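Local coordinates for copper-containing nitrite reductase (Thermus scotoductus, PDB 6HBE), which probably catalyses the one-electron reduction of nitrite to nitric oxide in denitrification, working as a homotrimer with bound copper, at residues Val178-Arg183 with Tyr262-His267; Gly129-Ile134 with Ile159-Tyr164; Ser31-Asp36 with Asp48-Pro53; Pro196-Arg201 with Ala286-Glu291. All blocks are in the same frame, centred on the assembly; numbering follows the deposited sequence. Where two conformers were deposited one is given.

Contact 1: Val178-Arg183 with Tyr262-His267. With CU (copper (II) ion), chain E.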
loop_
_atom_site.group_PDB
_atom_site.type_symbol
_atom_site.label_atom_id
_atom_site.label_comp_id
_atom_site.label_asym_id
_atom_site.label_seq_id
_atom_site.Cartn_x
_atom_site.Cartn_y
_atom_site.Cartn_z
ATOM N N VAL C 178 13.417 4.097 1.542
ATOM C CA VAL C 178 13.331 2.852 2.340
ATOM C C VAL C 178 14.732 2.251 2.424
ATOM O O VAL C 178 15.436 2.193 1.413
ATOM C CB VAL C 178 12.319 1.859 1.748
ATOM C CG1 VAL C 178 12.106 0.693 2.721
ATOM C CG2 VAL C 178 10.982 2.542 1.481
ATOM N N MET C 179 15.154 1.840 3.609
ATOM C CA MET C 179 16.617 1.592 3.861
ATOM C C MET C 179 16.914 0.538 4.907
ATOM O O MET C 179 16.078 0.295 5.788
ATOM C CB MET C 179 17.347 2.913 4.223
ATOM C CG MET C 179 16.914 3.621 5.488
ATOM S SD MET C 179 17.349 5.408 5.522
ATOM C CE MET C 179 15.964 6.013 4.588
ATOM N N PHE C 180 18.102 -0.087 4.791
ATOM C CA PHE C 180 18.608 -1.025 5.818
ATOM C C PHE C 180 19.587 -0.221 6.714
ATOM O O PHE C 180 20.507 0.469 6.214
ATOM C CB PHE C 180 19.357 -2.239 5.224
ATOM C CG PHE C 180 18.536 -3.138 4.317
ATOM C CD1 PHE C 180 17.208 -3.501 4.624
ATOM C CD2 PHE C 180 19.102 -3.681 3.159
ATOM C CE1 PHE C 180 16.483 -4.352 3.788
ATOM C CE2 PHE C 180 18.373 -4.526 2.331
ATOM C CZ PHE C 180 17.059 -4.851 2.637
ATOM N N ASN C 181 19.403 -0.328 8.022
ATOM C CA ASN C 181 20.248 0.370 9.012
ATOM C C ASN C 181 20.515 1.877 8.721
ATOM O O ASN C 181 21.630 2.378 8.849
ATOM C CB ASN C 181 21.518 -0.460 9.221
ATOM C CG ASN C 181 21.208 -1.782 9.896
ATOM O OD1 ASN C 181 20.117 -1.948 10.454
ATOM N ND2 ASN C 181 22.138 -2.732 9.841
ATOM N N GLY C 182 19.459 2.588 8.333
ATOM C CA GLY C 182 19.453 4.076 8.344
ATOM C C GLY C 182 20.110 4.838 7.219
ATOM O O GLY C 182 20.264 6.054 7.318
ATOM N N ARG C 183 20.499 4.170 6.137
ATOM C CA ARG C 183 21.137 4.866 5.008
ATOM C C ARG C 183 20.889 4.115 3.684
ATOM O O ARG C 183 21.078 2.905 3.615
ATOM C CB ARG C 183 22.634 5.008 5.282
ATOM C CG ARG C 183 23.392 5.896 4.297
ATOM C CD ARG C 183 24.820 6.129 4.807
ATOM N NE ARG C 183 25.750 6.710 3.833
ATOM C CZ ARG C 183 26.043 8.010 3.707
ATOM N NH1 ARG C 183 25.447 8.944 4.458
ATOM N NH2 ARG C 183 26.940 8.394 2.804
ATOM N N TYR C 262 26.342 -11.842 -3.262
ATOM C CA TYR C 262 25.049 -12.381 -2.936
ATOM C C TYR C 262 24.241 -11.204 -2.379
ATOM O O TYR C 262 24.522 -10.727 -1.276
ATOM C CB TYR C 262 25.178 -13.503 -1.887
ATOM C CG TYR C 262 25.870 -14.783 -2.386
ATOM C CD1 TYR C 262 27.261 -14.909 -2.356
ATOM C CD2 TYR C 262 25.133 -15.851 -2.861
ATOM C CE1 TYR C 262 27.901 -16.074 -2.815
ATOM C CE2 TYR C 262 25.742 -17.025 -3.346
ATOM C CZ TYR C 262 27.134 -17.134 -3.302
ATOM O OH TYR C 262 27.761 -18.289 -3.747
ATOM N N THR C 263 23.297 -10.709 -3.177
ATOM C CA THR C 263 22.639 -9.425 -2.901
ATOM C C THR C 263 21.466 -9.624 -1.918
ATOM O O THR C 263 20.588 -10.444 -2.164
ATOM C CB THR C 263 22.202 -8.772 -4.227
ATOM O OG1 THR C 263 23.367 -8.393 -4.965
ATOM C CG2 THR C 263 21.359 -7.542 -4.007
ATOM N N LEU C 264 21.439 -8.824 -0.860
ATOM C CA LEU C 264 20.337 -8.795 0.118
ATOM C C LEU C 264 19.336 -7.722 -0.317
ATOM O O LEU C 264 19.714 -6.555 -0.565
ATOM C CB LEU C 264 20.891 -8.444 1.501
ATOM C CG LEU C 264 19.904 -8.346 2.656
ATOM C CD1 LEU C 264 19.429 -9.758 3.020
ATOM C CD2 LEU C 264 20.517 -7.637 3.871
ATOM N N VAL C 265 18.060 -8.088 -0.390
ATOM C CA VAL C 265 17.060 -7.179 -0.973
ATOM C C VAL C 265 15.667 -7.551 -0.453
ATOM O O VAL C 265 15.408 -8.731 -0.043
ATOM C CB VAL C 265 17.155 -7.202 -2.534
ATOM C CG1 VAL C 265 16.683 -8.526 -3.104
ATOM C CG2 VAL C 265 16.419 -6.022 -3.194
ATOM N N THR C 266 14.786 -6.549 -0.447
ATOM C CA THR C 266 13.346 -6.795 -0.299
ATOM C C THR C 266 12.734 -6.976 -1.680
ATOM O O THR C 266 12.926 -6.150 -2.596
ATOM C CB THR C 266 12.553 -5.691 0.482
ATOM O OG1 THR C 266 11.152 -5.957 0.349
ATOM C CG2 THR C 266 12.834 -4.273 -0.043
ATOM N N HIS C 267 11.926 -8.014 -1.842
ATOM C CA HIS C 267 11.300 -8.276 -3.153
ATOM C C HIS C 267 10.040 -7.400 -3.421
ATOM O O HIS C 267 9.402 -7.545 -4.448
ATOM C CB HIS C 267 11.057 -9.778 -3.384
ATOM C CG HIS C 267 11.735 -10.293 -4.626
ATOM N ND1 HIS C 267 11.215 -10.122 -5.884
ATOM C CD2 HIS C 267 12.932 -10.919 -4.795
ATOM C CE1 HIS C 267 12.040 -10.650 -6.776
ATOM N NE2 HIS C 267 13.092 -11.131 -6.140
HETATM CU CU CU E . 14.571 -12.133 -7.171
HETATM O O HOH W 1 16.547 -12.262 -7.129
#

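Contact 2: Gly129-Ile134 with Ile159-Tyr164. With CU (copper (II) ion), chain N.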
loop_
_atom_site.group_PDB
_atom_site.type_symbol
_atom_site.label_atom_id
_atom_site.label_comp_id
_atom_site.label_asym_id
_atom_site.label_seq_id
_atom_site.Cartn_x
_atom_site.Cartn_y
_atom_site.Cartn_z
ATOM N N GLY C 129 11.689 8.678 13.228
ATOM C CA GLY C 129 13.021 8.071 13.395
ATOM C C GLY C 129 13.279 7.345 14.703
ATOM O O GLY C 129 14.337 6.697 14.830
ATOM N N GLN C 130 12.363 7.460 15.674
ATOM C CA GLN C 130 12.594 6.967 17.031
ATOM C C GLN C 130 12.239 5.500 17.189
ATOM O O GLN C 130 11.147 5.145 17.669
ATOM C CB GLN C 130 11.845 7.814 18.085
ATOM C CG GLN C 130 12.615 9.002 18.624
ATOM C CD GLN C 130 11.846 9.872 19.651
ATOM O OE1 GLN C 130 10.605 10.130 19.580
ATOM N NE2 GLN C 130 12.614 10.369 20.614
ATOM N N PHE C 131 13.159 4.636 16.761
ATOM C CA PHE C 131 12.972 3.180 16.870
ATOM C C PHE C 131 14.308 2.451 16.910
ATOM O O PHE C 131 15.324 3.036 16.529
ATOM C CB PHE C 131 12.131 2.634 15.686
ATOM C CG PHE C 131 12.531 3.197 14.355
ATOM C CD1 PHE C 131 13.695 2.774 13.716
ATOM C CD2 PHE C 131 11.769 4.171 13.754
ATOM C CE1 PHE C 131 14.083 3.321 12.500
ATOM C CE2 PHE C 131 12.140 4.714 12.539
ATOM C CZ PHE C 131 13.312 4.287 11.907
ATOM N N GLY C 132 14.285 1.195 17.378
ATOM C CA GLY C 132 15.445 0.309 17.368
ATOM C C GLY C 132 15.091 -1.137 17.674
ATOM O O GLY C 132 13.904 -1.492 17.723
ATOM N N MET C 133 16.116 -1.973 17.861
ATOM C CA MET C 133 15.984 -3.418 18.113
ATOM C C MET C 133 16.513 -3.847 19.490
ATOM O O MET C 133 17.589 -3.400 19.918
ATOM C CB MET C 133 16.770 -4.193 17.017
ATOM C CG MET C 133 16.852 -5.726 17.132
ATOM S SD MET C 133 17.991 -6.528 15.940
ATOM C CE MET C 133 17.267 -6.092 14.341
ATOM N N ILE C 134 15.793 -4.777 20.136
ATOM C CA ILE C 134 16.300 -5.537 21.279
ATOM C C ILE C 134 16.151 -7.007 20.949
ATOM O O ILE C 134 15.059 -7.454 20.551
ATOM C CB ILE C 134 15.673 -5.181 22.672
ATOM C CG1 ILE C 134 16.179 -6.160 23.769
ATOM C CG2 ILE C 134 14.158 -5.206 22.653
ATOM C CD1 ILE C 134 15.920 -5.693 25.185
ATOM N N ILE C 159 17.765 -3.687 10.404
ATOM C CA ILE C 159 16.438 -3.043 10.436
ATOM C C ILE C 159 16.147 -2.465 9.072
ATOM O O ILE C 159 17.028 -1.826 8.484
ATOM C CB ILE C 159 16.350 -1.931 11.508
ATOM C CG1 ILE C 159 16.141 -2.578 12.887
ATOM C CG2 ILE C 159 15.239 -0.933 11.212
ATOM C CD1 ILE C 159 16.283 -1.634 14.078
ATOM N N GLN C 160 14.929 -2.713 8.587
ATOM C CA GLN C 160 14.349 -1.985 7.476
ATOM C C GLN C 160 13.430 -0.887 7.977
ATOM O O GLN C 160 12.570 -1.159 8.801
ATOM C CB GLN C 160 13.575 -2.936 6.535
ATOM C CG GLN C 160 13.059 -2.224 5.283
ATOM C CD GLN C 160 12.329 -3.160 4.315
ATOM O OE1 GLN C 160 12.810 -4.263 3.978
ATOM N NE2 GLN C 160 11.138 -2.737 3.886
ATOM N N SER C 161 13.538 0.319 7.418
ATOM C CA SER C 161 12.699 1.446 7.857
ATOM C C SER C 161 12.500 2.449 6.727
ATOM O O SER C 161 13.274 2.478 5.762
ATOM C CB SER C 161 13.309 2.150 9.090
ATOM O OG SER C 161 14.516 2.840 8.777
ATOM N N GLU C 162 11.456 3.271 6.873
ATOM C CA GLU C 162 11.009 4.249 5.873
ATOM C C GLU C 162 11.266 5.672 6.340
ATOM O O GLU C 162 11.299 5.924 7.539
ATOM C CB GLU C 162 9.478 4.085 5.626
ATOM C CG GLU C 162 9.055 2.696 5.131
ATOM C CD GLU C 162 7.705 2.210 5.654
ATOM O OE1 GLU C 162 6.791 3.039 6.032
ATOM O OE2 GLU C 162 7.567 0.938 5.740
ATOM N N ALA C 163 11.442 6.600 5.387
ATOM C CA ALA C 163 11.502 8.027 5.673
ATOM C C ALA C 163 10.439 8.740 4.862
ATOM O O ALA C 163 10.192 8.345 3.725
ATOM C CB ALA C 163 12.874 8.599 5.341
ATOM N N TYR C 164 9.823 9.780 5.459
ATOM C CA TYR C 164 8.712 10.531 4.842
ATOM C C TYR C 164 9.011 12.027 4.652
ATOM O O TYR C 164 9.615 12.674 5.551
ATOM C CB TYR C 164 7.429 10.329 5.667
ATOM C CG TYR C 164 6.896 8.917 5.517
ATOM C CD1 TYR C 164 7.351 7.890 6.364
ATOM C CD2 TYR C 164 5.978 8.588 4.508
ATOM C CE1 TYR C 164 6.927 6.581 6.191
ATOM C CE2 TYR C 164 5.530 7.265 4.325
ATOM C CZ TYR C 164 6.017 6.269 5.170
ATOM O OH TYR C 164 5.612 4.964 4.986
HETATM CU CU CU N . 9.285 10.845 20.950
#

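Contact 3: Ser31-Asp36 with Asp48-Pro53. With CA (calcium ion), chain O.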
loop_
_atom_site.group_PDB
_atom_site.type_symbol
_atom_site.label_atom_id
_atom_site.label_comp_id
_atom_site.label_asym_id
_atom_site.label_seq_id
_atom_site.Cartn_x
_atom_site.Cartn_y
_atom_site.Cartn_z
ATOM N N SER C 31 17.177 15.250 16.165
ATOM C CA SER C 31 18.416 14.955 15.401
ATOM C C SER C 31 18.291 15.211 13.890
ATOM O O SER C 31 17.180 15.436 13.345
ATOM C CB SER C 31 18.835 13.496 15.619
ATOM O OG SER C 31 18.857 13.106 17.001
ATOM N N ILE C 32 19.435 15.132 13.218
ATOM C CA ILE C 32 19.524 15.243 11.770
ATOM C C ILE C 32 20.356 14.043 11.283
ATOM O O ILE C 32 21.474 13.851 11.758
ATOM C CB ILE C 32 20.189 16.557 11.330
ATOM C CG1 ILE C 32 19.485 17.759 11.964
ATOM C CG2 ILE C 32 20.194 16.689 9.811
ATOM C CD1 ILE C 32 20.108 19.096 11.616
ATOM N N PHE C 33 19.805 13.245 10.355
ATOM C CA PHE C 33 20.491 12.060 9.808
ATOM C C PHE C 33 20.921 12.240 8.334
ATOM O O PHE C 33 20.149 12.746 7.538
ATOM C CB PHE C 33 19.570 10.833 9.921
ATOM C CG PHE C 33 18.728 10.783 11.181
ATOM C CD1 PHE C 33 19.306 10.524 12.408
ATOM C CD2 PHE C 33 17.325 10.917 11.120
ATOM C CE1 PHE C 33 18.548 10.457 13.563
ATOM C CE2 PHE C 33 16.547 10.854 12.281
ATOM C CZ PHE C 33 17.163 10.607 13.500
ATOM N N GLU C 34 22.149 11.851 7.953
ATOM C CA GLU C 34 22.539 11.858 6.532
ATOM C C GLU C 34 22.140 10.506 5.880
ATOM O O GLU C 34 22.851 9.536 5.955
ATOM C CB GLU C 34 24.041 12.163 6.318
ATOM C CG GLU C 34 24.331 12.644 4.880
ATOM C CD GLU C 34 25.805 12.604 4.444
ATOM O OE1 GLU C 34 26.605 11.911 5.100
ATOM O OE2 GLU C 34 26.157 13.263 3.414
ATOM N N VAL C 35 20.979 10.457 5.243
ATOM C CA VAL C 35 20.438 9.190 4.712
ATOM C C VAL C 35 20.958 8.800 3.312
ATOM O O VAL C 35 20.687 7.714 2.843
ATOM C CB VAL C 35 18.898 9.180 4.725
ATOM C CG1 VAL C 35 18.384 9.237 6.154
ATOM C CG2 VAL C 35 18.290 10.294 3.870
ATOM N N ASP C 36 21.606 9.729 2.612
ATOM C CA ASP C 36 22.265 9.451 1.332
ATOM C C ASP C 36 23.339 10.542 1.178
ATOM O O ASP C 36 23.357 11.489 1.990
ATOM C CB ASP C 36 21.229 9.503 0.200
ATOM C CG ASP C 36 21.544 8.567 -0.962
ATOM O OD1 ASP C 36 22.746 8.407 -1.325
ATOM O OD2 ASP C 36 20.577 8.034 -1.562
ATOM N N ASP C 48 20.992 9.966 19.128
ATOM C CA ASP C 48 21.467 10.611 17.921
ATOM C C ASP C 48 21.743 9.667 16.707
ATOM O O ASP C 48 22.572 9.984 15.850
ATOM C CB ASP C 48 22.698 11.445 18.282
ATOM C CG ASP C 48 22.843 12.714 17.444
ATOM O OD1 ASP C 48 21.840 13.436 17.176
ATOM O OD2 ASP C 48 24.011 13.018 17.100
ATOM N N MET C 49 21.058 8.516 16.671
ATOM C CA MET C 49 21.129 7.540 15.558
ATOM C C MET C 49 19.715 7.033 15.236
ATOM O O MET C 49 18.907 6.902 16.149
ATOM C CB MET C 49 22.018 6.344 15.919
ATOM C CG MET C 49 21.990 5.915 17.378
ATOM S SD MET C 49 23.175 4.614 17.819
ATOM C CE MET C 49 24.589 5.128 16.846
ATOM N N SER C 50 19.432 6.747 13.958
ATOM C CA SER C 50 18.169 6.085 13.552
ATOM C C SER C 50 18.490 5.011 12.484
ATOM O O SER C 50 18.901 5.372 11.388
ATOM C CB SER C 50 17.174 7.095 12.990
ATOM O OG SER C 50 15.944 6.444 12.652
ATOM N N PRO C 51 18.345 3.722 12.787
ATOM C CA PRO C 51 17.819 3.203 14.062
ATOM C C PRO C 51 18.729 3.440 15.258
ATOM O O PRO C 51 19.955 3.651 15.107
ATOM C CB PRO C 51 17.697 1.704 13.815
ATOM C CG PRO C 51 18.546 1.405 12.626
ATOM C CD PRO C 51 18.534 2.657 11.791
ATOM N N GLY C 52 18.125 3.417 16.444
ATOM C CA GLY C 52 18.840 3.692 17.678
ATOM C C GLY C 52 19.765 2.560 18.155
ATOM O O GLY C 52 19.958 1.574 17.438
ATOM N N PRO C 53 20.340 2.701 19.356
ATOM C CA PRO C 53 21.201 1.681 19.947
ATOM C C PRO C 53 20.581 0.300 19.929
ATOM O O PRO C 53 19.419 0.166 20.260
ATOM C CB PRO C 53 21.356 2.172 21.408
ATOM C CG PRO C 53 21.298 3.646 21.261
ATOM C CD PRO C 53 20.165 3.837 20.284
HETATM CA CA CA O . 23.999 7.085 -2.960
HETATM O O HOH W 2 21.738 15.187 15.094
HETATM O O HOH W 3 21.750 6.372 -3.364
HETATM O O HOH W 4 26.269 5.961 -3.431
HETATM O O HOH W 5 23.914 5.760 -5.099
HETATM O O HOH W 6 24.197 8.690 -4.347
HETATM O O HOH W 7 24.132 5.364 -1.534
#

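Contact 4: Pro196-Arg201 with Ala286-Glu291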
loop_
_atom_site.group_PDB
_atom_site.type_symbol
_atom_site.label_atom_id
_atom_site.label_comp_id
_atom_site.label_asym_id
_atom_site.label_seq_id
_atom_site.Cartn_x
_atom_site.Cartn_y
_atom_site.Cartn_z
ATOM N N PRO C 196 32.701 -18.084 1.241
ATOM C CA PRO C 196 31.972 -19.283 0.838
ATOM C C PRO C 196 32.029 -20.346 1.925
ATOM O O PRO C 196 33.077 -20.480 2.576
ATOM C CB PRO C 196 32.703 -19.738 -0.430
ATOM C CG PRO C 196 33.316 -18.506 -0.971
ATOM C CD PRO C 196 33.719 -17.701 0.236
ATOM N N GLY C 197 30.905 -21.024 2.164
ATOM C CA GLY C 197 30.751 -21.964 3.279
ATOM C C GLY C 197 30.442 -21.380 4.657
ATOM O O GLY C 197 30.135 -22.134 5.550
ATOM N N ASP C 198 30.530 -20.063 4.875
ATOM C CA ASP C 198 30.189 -19.478 6.203
ATOM C C ASP C 198 28.754 -19.810 6.641
ATOM O O ASP C 198 27.797 -19.744 5.815
ATOM C CB ASP C 198 30.262 -17.932 6.176
ATOM C CG ASP C 198 31.624 -17.379 6.458
ATOM O OD1 ASP C 198 32.536 -18.117 6.910
ATOM O OD2 ASP C 198 31.780 -16.157 6.203
ATOM N N TYR C 199 28.600 -20.130 7.922
ATOM C CA TYR C 199 27.284 -20.174 8.574
ATOM C C TYR C 199 26.911 -18.752 9.037
ATOM O O TYR C 199 27.514 -18.215 9.986
ATOM C CB TYR C 199 27.305 -21.193 9.726
ATOM C CG TYR C 199 26.220 -21.102 10.790
ATOM C CD1 TYR C 199 24.934 -20.563 10.528
ATOM C CD2 TYR C 199 26.459 -21.612 12.081
ATOM C CE1 TYR C 199 23.974 -20.488 11.523
ATOM C CE2 TYR C 199 25.487 -21.543 13.081
ATOM C CZ TYR C 199 24.241 -21.004 12.794
ATOM O OH TYR C 199 23.299 -20.952 13.801
ATOM N N LEU C 200 25.941 -18.135 8.341
ATOM C CA LEU C 200 25.418 -16.816 8.728
ATOM C C LEU C 200 24.138 -16.930 9.549
ATOM O O LEU C 200 23.291 -17.770 9.251
ATOM C CB LEU C 200 25.140 -15.952 7.480
ATOM C CG LEU C 200 26.303 -15.729 6.508
ATOM C CD1 LEU C 200 25.889 -14.751 5.412
ATOM C CD2 LEU C 200 27.589 -15.215 7.161
ATOM N N ARG C 201 23.990 -16.074 10.566
ATOM C CA ARG C 201 22.686 -15.906 11.251
ATOM C C ARG C 201 22.254 -14.426 11.149
ATOM O O ARG C 201 22.994 -13.532 11.550
ATOM C CB ARG C 201 22.705 -16.422 12.698
ATOM C CG ARG C 201 21.305 -16.589 13.331
ATOM C CD ARG C 201 21.286 -17.708 14.370
ATOM N NE ARG C 201 21.874 -17.292 15.644
ATOM C CZ ARG C 201 22.624 -18.047 16.468
ATOM N NH1 ARG C 201 22.954 -19.309 16.191
ATOM N NH2 ARG C 201 23.042 -17.509 17.607
ATOM N N ALA C 286 38.397 -13.756 2.873
ATOM C CA ALA C 286 37.777 -12.586 3.506
ATOM C C ALA C 286 38.076 -12.563 5.008
ATOM O O ALA C 286 37.912 -13.584 5.701
ATOM C CB ALA C 286 36.263 -12.583 3.281
ATOM N N PRO C 287 38.464 -11.385 5.540
ATOM C CA PRO C 287 38.661 -11.288 6.976
ATOM C C PRO C 287 37.356 -11.401 7.727
ATOM O O PRO C 287 36.286 -11.087 7.180
ATOM C CB PRO C 287 39.255 -9.894 7.153
ATOM C CG PRO C 287 38.664 -9.121 6.037
ATOM C CD PRO C 287 38.671 -10.090 4.878
ATOM N N ARG C 288 37.435 -11.895 8.954
ATOM C CA ARG C 288 36.301 -11.862 9.839
ATOM C C ARG C 288 36.086 -10.457 10.450
ATOM O O ARG C 288 36.806 -10.035 11.364
ATOM C CB ARG C 288 36.458 -12.910 10.915
ATOM C CG ARG C 288 35.185 -13.160 11.686
ATOM C CD ARG C 288 34.086 -13.697 10.782
ATOM N NE ARG C 288 34.448 -14.972 10.142
ATOM C CZ ARG C 288 34.032 -15.404 8.937
ATOM N NH1 ARG C 288 33.265 -14.645 8.138
ATOM N NH2 ARG C 288 34.413 -16.615 8.507
ATOM N N ILE C 289 35.123 -9.712 9.903
ATOM C CA ILE C 289 34.853 -8.360 10.389
ATOM C C ILE C 289 34.015 -8.401 11.656
ATOM O O ILE C 289 33.439 -9.446 11.989
ATOM C CB ILE C 289 34.184 -7.480 9.330
ATOM C CG1 ILE C 289 32.788 -8.021 8.925
ATOM C CG2 ILE C 289 35.121 -7.323 8.142
ATOM C CD1 ILE C 289 31.853 -6.899 8.502
ATOM N N PRO C 290 33.949 -7.274 12.375
ATOM C CA PRO C 290 33.026 -7.245 13.521
ATOM C C PRO C 290 31.549 -7.343 13.076
ATOM O O PRO C 290 31.213 -6.939 11.951
ATOM C CB PRO C 290 33.287 -5.878 14.160
ATOM C CG PRO C 290 34.501 -5.316 13.491
ATOM C CD PRO C 290 34.616 -5.970 12.165
ATOM N N GLU C 291 30.706 -7.880 13.951
ATOM C CA GLU C 291 29.277 -8.046 13.666
ATOM C C GLU C 291 28.608 -6.763 13.165
ATOM O O GLU C 291 28.916 -5.651 13.609
ATOM C CB GLU C 291 28.540 -8.630 14.866
ATOM C CG GLU C 291 28.492 -7.738 16.083
ATOM C CD GLU C 291 27.706 -8.329 17.247
ATOM O OE1 GLU C 291 27.589 -9.565 17.344
ATOM O OE2 GLU C 291 27.195 -7.522 18.051
#

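Contact 1: Val178-Arg183 with Tyr262-His267
The ring of F180 meets strand 262-266 with its edge. L264 O lies in the plane of the ring, 3.8 Å from F180 CE2, while V265 CA and T266 N sit near that plane around CZ; a carbonyl oxygen suits the slightly positive rim of C-H groups. The F180 CG stands anti to its own carbonyl carbon (chi1 -61°), which carries the flat ring across the space between the strands. L264 adds an apolar touch, its CD2 4.1 Å from F180 CE2. T266 N is buried without a polar partner in the model.

The other flat group, H267, turns its imidazole to a copper ion: NE2 binds the metal at 2.1 Å, and water 1, also on the copper, lies in the ring plane at the edge. F269 stacks on this ring and H216 meets it edge-to-face. H80 and H114 of a neighbouring subunit complete the three-histidine, water-bearing site, the type 2 centre of copper nitrite reductases.

Strand 177-180 is an outermost strand, within this chain, of a six-stranded sheet, next to strand 154-163, and strand 260-266 lies inside a five-stranded one. F180 thus bridges two facing layers of a cupredoxin sandwich, with helix 269-272 alongside.

Contact 2: Gly129-Ile134 with Ile159-Tyr164
F131 and S161 make one centre of touch, I159 and M133 the other. F131 CZ approaches S161 CB to 3.5 Å, with the ring set obliquely, and a small serine lets the bulky ring come this close to the strand. I159 lays its CD1 over the opposite backbone between G132 and M133, 3.8 Å from G132 C. M133 and I159 run past each other in opposite directions, M133 CB lying 3.9 Å from I159 CD1. The thioether extends from a CG anti to the backbone N (chi1 176°), then bends at chi3 (-62°) to bring M133 CE to 4.0 Å from I159 CG1.

Around this shell, G129 O sits over the centre of the F131 ring, 3.6 Å above its plane, and is itself tied to S50 OG. V207 of strand 199-208 packs on F131, I159 and S161 alike. Just before F131, Q130 binds copper through OE1 at 2.0 Å, while its NE2 bonds to S45 O.

H75, C115 and H125 complete that metal's shell, a type 1 set in which glutamine takes the place methionine often holds. With strand 131-137 in one sheet and strand 154-163 in another, the packing is the buried seam between the first two cupredoxin domains of a copper nitrite reductase.

Contact 3: Ser31-Asp36 with Asp48-Pro53
S50 rests its CB on the face of the F33 ring, joining a strand of the first cupredoxin domain to the loop that follows strand 39-46. This is the tight part of the contact: a CH-pi interaction with S50 CB 3.7 Å from the centroid of the F33 ring, only 19° off the normal. The backbone of M49 comes up obliquely, its C atom 4.0 Å from F33 CE1. With chi1 at -178°, the S50 hydroxyl lies opposite the backbone N and reaches G129 O while CB keeps to the ring. A serine suits the spot because it is small enough to lie on the ring and still has a hydroxyl for that buried carbonyl. Replacing F33 with an alanine is likely to open a gap between strand and loop and strip S50 CB of the aromatic face it rests on.

The looser side is polar and water-bridged, with D48 partly exposed. S31 OG lies 3.0 Å from D48 OD1 and also has S45 OG as a partner. Water 2 takes a hydrogen from I32 N and gives one to D48 OD1 at 2.7 Å, so the carboxylate is tied to the strand partly through solvent. M49, whose CB is directed away from the strand, was modelled in two conformers.

At the far end of the strand, V35 and D36 form a classic beta bulge. There D36 OD1 binds calcium at 2.5 Å beside Q37 OE1, and water 3, another calcium ligand, donates to D36 OD2 at 2.7 Å.

Contact 4: Pro196-Arg201 with Ala286-Glu291
D198 and R288 are joined by a salt bridge in which the guanidinium grips the carboxylate end-on, one nitrogen to each oxygen. R288 NH1 donates to D198 OD2 at 2.9 Å with an N-H...O angle of 149°, and R288 NH2 donates to D198 OD1, also at 2.9 Å but more bent, at 136°. The two planes are turned 58° apart, so the pair is not flat: OD1 is met on its syn side, OD2 from above the carboxylate plane. The side chains come from opposite directions, and R288 folds at chi2 and chi3 to present its end. An asparagine in place of D198 would probably leave the R288 guanidinium without its countercharge and loosen the tie between loop 286-291 and the start of strand 199-208.

In the fold, D198 stands just ahead of strand 199-208, in the six-stranded sheet of the second cupredoxin domain, and R288 lies in the loop that follows strand 277-282.

Further hydrogen bonds hold the aspartate in place. R195 N donates to D198 OD2, and the backbone of D198 pairs with V255. Along the strand, R201 NH1 donates to Y199 OH at 2.9 Å, and Y199 OH also bonds to E252. A second ion pair joins R201 NH1 to E145.

Overall arrangement
Contacts 1 and 2 are wholly buried and rely on apolar and aromatic packing between sheets, whereas contact 3 is partly buried and mixes a ring face with carboxylate and water. Contact 4, its centre about 30 Å from the centre of the chain, is essentially a single ion pair. Strands 177-180 and 154-163 are sheet neighbours, so contacts 1 and 2 are joined directly, as by N181 N to I159 O at 2.8 Å; strand 199-208 brings contact 4 into that same sheet. Contacts 2 and 3 meet where 48-53 packs on 129-134. Metal ligands lie at or near segment ends: copper in contacts 1 and 2, calcium in contact 3, none in contact 4.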